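Local coordinates for CADD-like protein of unknown function (Nostoc punctiforme, PDB 3B5O) that is of unknown function but, as a CADD-like member of the heme-oxygenase-like helical clan, may be an oxidoreductase, at residues F38-Y43 with I230-V235; S117-K122 with A226-S231. All blocks are in the same frame, centred on the assembly; numbering follows the deposited sequence.

Interaction 1. Residues F38-Y43 with I230-V235; sequences FAQIAY and ISSEVV
Gln40 and Ser232 form the one hydrogen bond between 38-43 and 230-235, a worked example of a single amide tying the start of one helix to the tail of another. Gln40 NE2 donates to Ser232 OG at 3.0 Å with an N-H...O angle of 159°, and the hydroxyl oxygen lies 14° out of the amide plane. Having accepted from the amide, Ser232 OG bonds onward to Ala229 O, which ties the serine back to the end of helix 204-230. The other end of the amide is also held: Gln40 OE1 takes the backbone N of Ser37, so both the oxygen and the nitrogen fix the rotation of the group.

Packing is slighter. Gln40 is extended beyond CG, its chi2 of 167° carrying the amide across to the second segment. Ile230 CB points away, yet the end of the chain turns back and CD1 comes to 3.9 Å from Gln40 OE1. On the far side of the serine in sequence, Glu233 touches with its aliphatic part, CG standing 3.6 Å from Gln40 NE2.

The contact joins the first turn of helix 38-68 to the chain leaving helix 204-230. Ile230 also packs on Met32 in the loop before helix 38-68, and Phe38 and Ile41 of helix 38-68 pack against helix 135-163.

Interaction 2. Residues S117-K122 with A226-S231; sequences SVATSK and AQEAIS
The carboxylate of Glu228 is the flat group here: the methyl of Ala119 covers one face, with CB 3.6 Å from Glu228 CD, and Ser117 OG approaches the oxygen edge close to the plane. The hydroxyl of Tyr43 comes to OE1 from the side of the plane opposite that methyl. The motif is a helix N-cap with an acidic side chain from another helix added to it, set within an all-helical bundle of the heme-oxygenase-like clan.

Each carboxylate oxygen has its own partner at the start of helix 118-131. Ser117 OG donates to the syn lone pair of Glu228 OE1 at 2.7 Å. Ala119 N donates to Glu228 OE2 at 2.9 Å, on the syn side but 22° out of the carboxylate plane. The probable bond from Tyr43 OH would give OE1 a second partner. Glu228 spans the gap because its chain is fully extended beyond CG. The amides of a first helical turn carry partial positive charge, which would probably stabilise a carboxylate placed there.

Ser117, the N-cap residue, has two roles: OG gives to the glutamate and accepts from Thr120 N along a nearly straight N-H...O line of 168°. Its chi1 of 69° holds the oxygen between the backbone N and the carbonyl carbon, where it can face Thr120 N. Gln47 accepts from Ser117 N and also bonds Thr120 OG1, bringing helix 38-68 up to this cap, while Lys122 makes a salt bridge with Glu224 one turn back along helix 204-230. Packing is tight under the carboxylate, where Ala119 CB sits 3.2 Å from Glu228 OE2.

Interactions 1 and 2 have their centres about 10 Å apart and end on the same part of the chain, sharing Ile230 and Ser231. Tyr43 joins them directly: it belongs to the 38-43 segment of interaction 1, yet its OH lies 2.6 Å from Glu228 OE1, a probable hydrogen bond, and 3.2 Å from Ser117 CB in interaction 2. Tyr43 CD2 also lies 3.9 Å from Ala229 CB; one turn earlier, Gln40 CG is 3.3 Å from Ala229 O. The last turns of helix 204-230 thus meet the starts of two helices, 38-68 and 118-131. Neither contact can be tied to a known active site, since the function is unknown.

Interaction 1. Residues F38-Y43 with I230-V235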
loop_
_atom_site.group_PDB
_atom_site.type_symbol
_atom_site.label_atom_id
_atom_site.label_comp_id
_atom_site.label_asym_id
_atom_site.label_seq_id
_atom_site.Cartn_x
_atom_site.Cartn_y
_atom_site.Cartn_z
ATOM N N PHE A 38 -3.621 14.868 -17.799
ATOM C CA PHE A 38 -4.615 14.564 -16.780
ATOM C C PHE A 38 -5.052 13.112 -16.906
ATOM O O PHE A 38 -5.072 12.374 -15.900
ATOM C CB PHE A 38 -5.846 15.480 -16.942
ATOM C CG PHE A 38 -6.934 15.206 -15.949
ATOM C CD1 PHE A 38 -7.883 14.215 -16.212
ATOM C CD2 PHE A 38 -7.003 15.898 -14.753
ATOM C CE1 PHE A 38 -8.875 13.923 -15.285
ATOM C CE2 PHE A 38 -8.012 15.625 -13.830
ATOM C CZ PHE A 38 -8.944 14.622 -14.113
ATOM N N ALA A 39 -5.344 12.688 -18.135
ATOM C CA ALA A 39 -5.841 11.312 -18.379
ATOM C C ALA A 39 -4.835 10.275 -17.897
ATOM O O ALA A 39 -5.213 9.217 -17.384
ATOM C CB ALA A 39 -6.148 11.088 -19.863
ATOM N N GLN A 40 -3.556 10.546 -18.110
ATOM C CA GLN A 40 -2.521 9.587 -17.734
ATOM C C GLN A 40 -2.380 9.433 -16.229
ATOM O O GLN A 40 -2.214 8.318 -15.729
ATOM C CB GLN A 40 -1.184 9.961 -18.398
ATOM C CG GLN A 40 -1.206 9.723 -19.886
ATOM C CD GLN A 40 -0.047 10.352 -20.632
ATOM O OE1 GLN A 40 0.456 11.404 -20.232
ATOM N NE2 GLN A 40 0.386 9.710 -21.712
ATOM N N ILE A 41 -2.451 10.531 -15.484
ATOM C CA ILE A 41 -2.370 10.472 -14.023
ATOM C C ILE A 41 -3.690 9.929 -13.434
ATOM O O ILE A 41 -3.686 9.213 -12.440
ATOM C CB ILE A 41 -1.925 11.815 -13.403
ATOM C CG1 ILE A 41 -0.566 12.219 -13.989
ATOM C CG2 ILE A 41 -1.851 11.749 -11.879
ATOM C CD1 ILE A 41 0.539 11.148 -13.904
ATOM N N ALA A 42 -4.815 10.221 -14.081
ATOM C CA ALA A 42 -6.077 9.603 -13.673
ATOM C C ALA A 42 -6.000 8.081 -13.807
ATOM O O ALA A 42 -6.506 7.359 -12.938
ATOM C CB ALA A 42 -7.243 10.172 -14.505
ATOM N N TYR A 43 -5.374 7.596 -14.877
ATOM C CA TYR A 43 -5.149 6.161 -15.074
ATOM C C TYR A 43 -4.339 5.584 -13.933
ATOM O O TYR A 43 -4.667 4.508 -13.410
ATOM C CB TYR A 43 -4.442 5.896 -16.403
ATOM C CG TYR A 43 -3.923 4.504 -16.576
ATOM C CD1 TYR A 43 -4.745 3.488 -17.045
ATOM C CD2 TYR A 43 -2.630 4.171 -16.206
ATOM C CE1 TYR A 43 -4.273 2.183 -17.178
ATOM C CE2 TYR A 43 -2.154 2.885 -16.349
ATOM C CZ TYR A 43 -2.973 1.889 -16.832
ATOM O OH TYR A 43 -2.538 0.583 -16.973
ATOM N N ILE A 230 2.363 6.422 -19.398
ATOM C CA ILE A 230 2.964 7.299 -20.425
ATOM C C ILE A 230 2.866 6.710 -21.840
ATOM O O ILE A 230 2.862 7.457 -22.841
ATOM C CB ILE A 230 4.424 7.627 -20.053
ATOM C CG1 ILE A 230 4.848 8.980 -20.667
ATOM C CG2 ILE A 230 5.376 6.516 -20.463
ATOM C CD1 ILE A 230 4.143 10.159 -20.014
ATOM N N SER A 231 2.770 5.385 -21.930
ATOM C CA SER A 231 2.728 4.675 -23.218
ATOM C C SER A 231 1.457 4.919 -24.025
ATOM O O SER A 231 1.406 4.581 -25.206
ATOM C CB SER A 231 2.882 3.162 -23.012
ATOM O OG SER A 231 1.674 2.561 -22.582
ATOM N N SER A 232 0.426 5.475 -23.403
ATOM C CA SER A 232 -0.837 5.744 -24.112
ATOM C C SER A 232 -0.689 6.739 -25.288
ATOM O O SER A 232 -1.548 6.807 -26.163
ATOM C CB SER A 232 -1.876 6.271 -23.131
ATOM O OG SER A 232 -1.542 7.589 -22.736
ATOM N N GLU A 233 0.383 7.522 -25.314
ATOM C CA GLU A 233 0.586 8.485 -26.406
ATOM C C GLU A 233 1.739 8.087 -27.317
ATOM O O GLU A 233 2.133 8.853 -28.207
ATOM C CB GLU A 233 0.828 9.873 -25.811
ATOM C CG GLU A 233 -0.375 10.489 -25.111
ATOM C CD GLU A 233 -1.582 10.728 -26.017
ATOM O OE1 GLU A 233 -1.485 10.542 -27.242
ATOM O OE2 GLU A 233 -2.644 11.114 -25.483
ATOM N N VAL A 234 2.286 6.888 -27.121
ATOM C CA VAL A 234 3.371 6.423 -27.966
ATOM C C VAL A 234 2.830 6.022 -29.334
ATOM O O VAL A 234 1.779 5.378 -29.434
ATOM C CB VAL A 234 4.135 5.254 -27.321
ATOM C CG1 VAL A 234 5.079 4.583 -28.338
ATOM C CG2 VAL A 234 4.922 5.762 -26.108
ATOM N N VAL A 235 3.542 6.445 -30.383
ATOM C CA VAL A 235 3.219 6.064 -31.760
ATOM C C VAL A 235 4.129 4.905 -32.146
ATOM O O VAL A 235 5.358 5.041 -32.158
ATOM C CB VAL A 235 3.404 7.251 -32.726
ATOM C CG1 VAL A 235 3.153 6.823 -34.181
ATOM C CG2 VAL A 235 2.461 8.391 -32.344
#

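Interaction 2. Residues S117-K122 with A226-S231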
loop_
_atom_site.group_PDB
_atom_site.type_symbol
_atom_site.label_atom_id
_atom_site.label_comp_id
_atom_site.label_asym_id
_atom_site.label_seq_id
_atom_site.Cartn_x
_atom_site.Cartn_y
_atom_site.Cartn_z
ATOM N N SER A 117 -4.619 -3.646 -14.672
ATOM C CA SER A 117 -3.779 -3.674 -15.841
ATOM C C SER A 117 -2.812 -4.861 -15.822
ATOM O O SER A 117 -2.732 -5.611 -14.845
ATOM C CB SER A 117 -2.996 -2.363 -15.923
ATOM O OG SER A 117 -2.042 -2.312 -14.863
ATOM N N VAL A 118 -2.029 -5.019 -16.882
ATOM C CA VAL A 118 -0.971 -6.019 -16.852
ATOM C C VAL A 118 -0.125 -5.846 -15.585
ATOM O O VAL A 118 0.159 -6.821 -14.887
ATOM C CB VAL A 118 -0.083 -5.952 -18.114
ATOM C CG1 VAL A 118 1.122 -6.848 -18.013
ATOM C CG2 VAL A 118 -0.892 -6.333 -19.389
ATOM N N ALA A 119 0.330 -4.615 -15.335
ATOM C CA ALA A 119 1.200 -4.368 -14.170
ATOM C C ALA A 119 0.500 -4.659 -12.840
ATOM O O ALA A 119 1.084 -5.257 -11.939
ATOM C CB ALA A 119 1.710 -2.928 -14.164
ATOM N N THR A 120 -0.738 -4.213 -12.696
ATOM C CA THR A 120 -1.458 -4.423 -11.448
ATOM C C THR A 120 -1.794 -5.891 -11.229
ATOM O O THR A 120 -1.674 -6.406 -10.107
ATOM C CB THR A 120 -2.665 -3.531 -11.373
ATOM O OG1 THR A 120 -2.222 -2.177 -11.595
ATOM C CG2 THR A 120 -3.377 -3.642 -10.012
ATOM N N SER A 121 -2.156 -6.587 -12.295
ATOM C CA SER A 121 -2.411 -8.013 -12.162
ATOM C C SER A 121 -1.126 -8.752 -11.749
ATOM O O SER A 121 -1.155 -9.665 -10.919
ATOM C CB SER A 121 -2.994 -8.577 -13.457
ATOM O OG SER A 121 -3.165 -9.975 -13.341
ATOM N N LYS A 122 0.001 -8.366 -12.339
ATOM C CA LYS A 122 1.279 -8.954 -11.978
ATOM C C LYS A 122 1.618 -8.685 -10.517
ATOM O O LYS A 122 2.072 -9.585 -9.807
ATOM C CB LYS A 122 2.356 -8.404 -12.934
ATOM C CG LYS A 122 3.785 -8.804 -12.656
ATOM C CD LYS A 122 4.716 -8.229 -13.810
ATOM C CE LYS A 122 6.182 -8.314 -13.582
ATOM N NZ LYS A 122 6.608 -7.423 -12.513
ATOM N N ALA A 226 3.925 3.616 -14.158
ATOM C CA ALA A 226 4.368 4.851 -14.811
ATOM C C ALA A 226 4.573 4.652 -16.327
ATOM O O ALA A 226 4.170 5.499 -17.132
ATOM C CB ALA A 226 5.652 5.377 -14.154
ATOM N N GLN A 227 5.178 3.534 -16.715
ATOM C CA GLN A 227 5.358 3.207 -18.126
ATOM C C GLN A 227 4.028 2.948 -18.828
ATOM O O GLN A 227 3.809 3.433 -19.940
ATOM C CB GLN A 227 6.320 2.031 -18.287
ATOM C CG GLN A 227 6.517 1.563 -19.729
ATOM C CD GLN A 227 6.977 2.667 -20.657
ATOM O OE1 GLN A 227 6.582 2.713 -21.827
ATOM N NE2 GLN A 227 7.802 3.574 -20.139
ATOM N N GLU A 228 3.128 2.197 -18.200
ATOM C CA GLU A 228 1.814 1.995 -18.795
ATOM C C GLU A 228 1.133 3.328 -19.057
ATOM O O GLU A 228 0.564 3.547 -20.132
ATOM C CB GLU A 228 0.922 1.132 -17.891
ATOM C CG GLU A 228 1.301 -0.299 -17.871
ATOM C CD GLU A 228 0.412 -1.151 -16.968
ATOM O OE1 GLU A 228 -0.336 -0.596 -16.127
ATOM O OE2 GLU A 228 0.521 -2.380 -17.106
ATOM N N ALA A 229 1.198 4.222 -18.069
ATOM C CA ALA A 229 0.498 5.495 -18.155
ATOM C C ALA A 229 1.043 6.303 -19.322
ATOM O O ALA A 229 0.276 6.796 -20.155
ATOM C CB ALA A 229 0.614 6.259 -16.865
ATOM N N ILE A 230 2.363 6.422 -19.398
ATOM C CA ILE A 230 2.964 7.299 -20.425
ATOM C C ILE A 230 2.866 6.710 -21.840
ATOM O O ILE A 230 2.862 7.457 -22.841
ATOM C CB ILE A 230 4.424 7.627 -20.053
ATOM C CG1 ILE A 230 4.848 8.980 -20.667
ATOM C CG2 ILE A 230 5.376 6.516 -20.463
ATOM C CD1 ILE A 230 4.143 10.159 -20.014
ATOM N N SER A 231 2.770 5.385 -21.930
ATOM C CA SER A 231 2.728 4.675 -23.218
ATOM C C SER A 231 1.457 4.919 -24.025
ATOM O O SER A 231 1.406 4.581 -25.206
ATOM C CB SER A 231 2.882 3.162 -23.012
ATOM O OG SER A 231 1.674 2.561 -22.582
#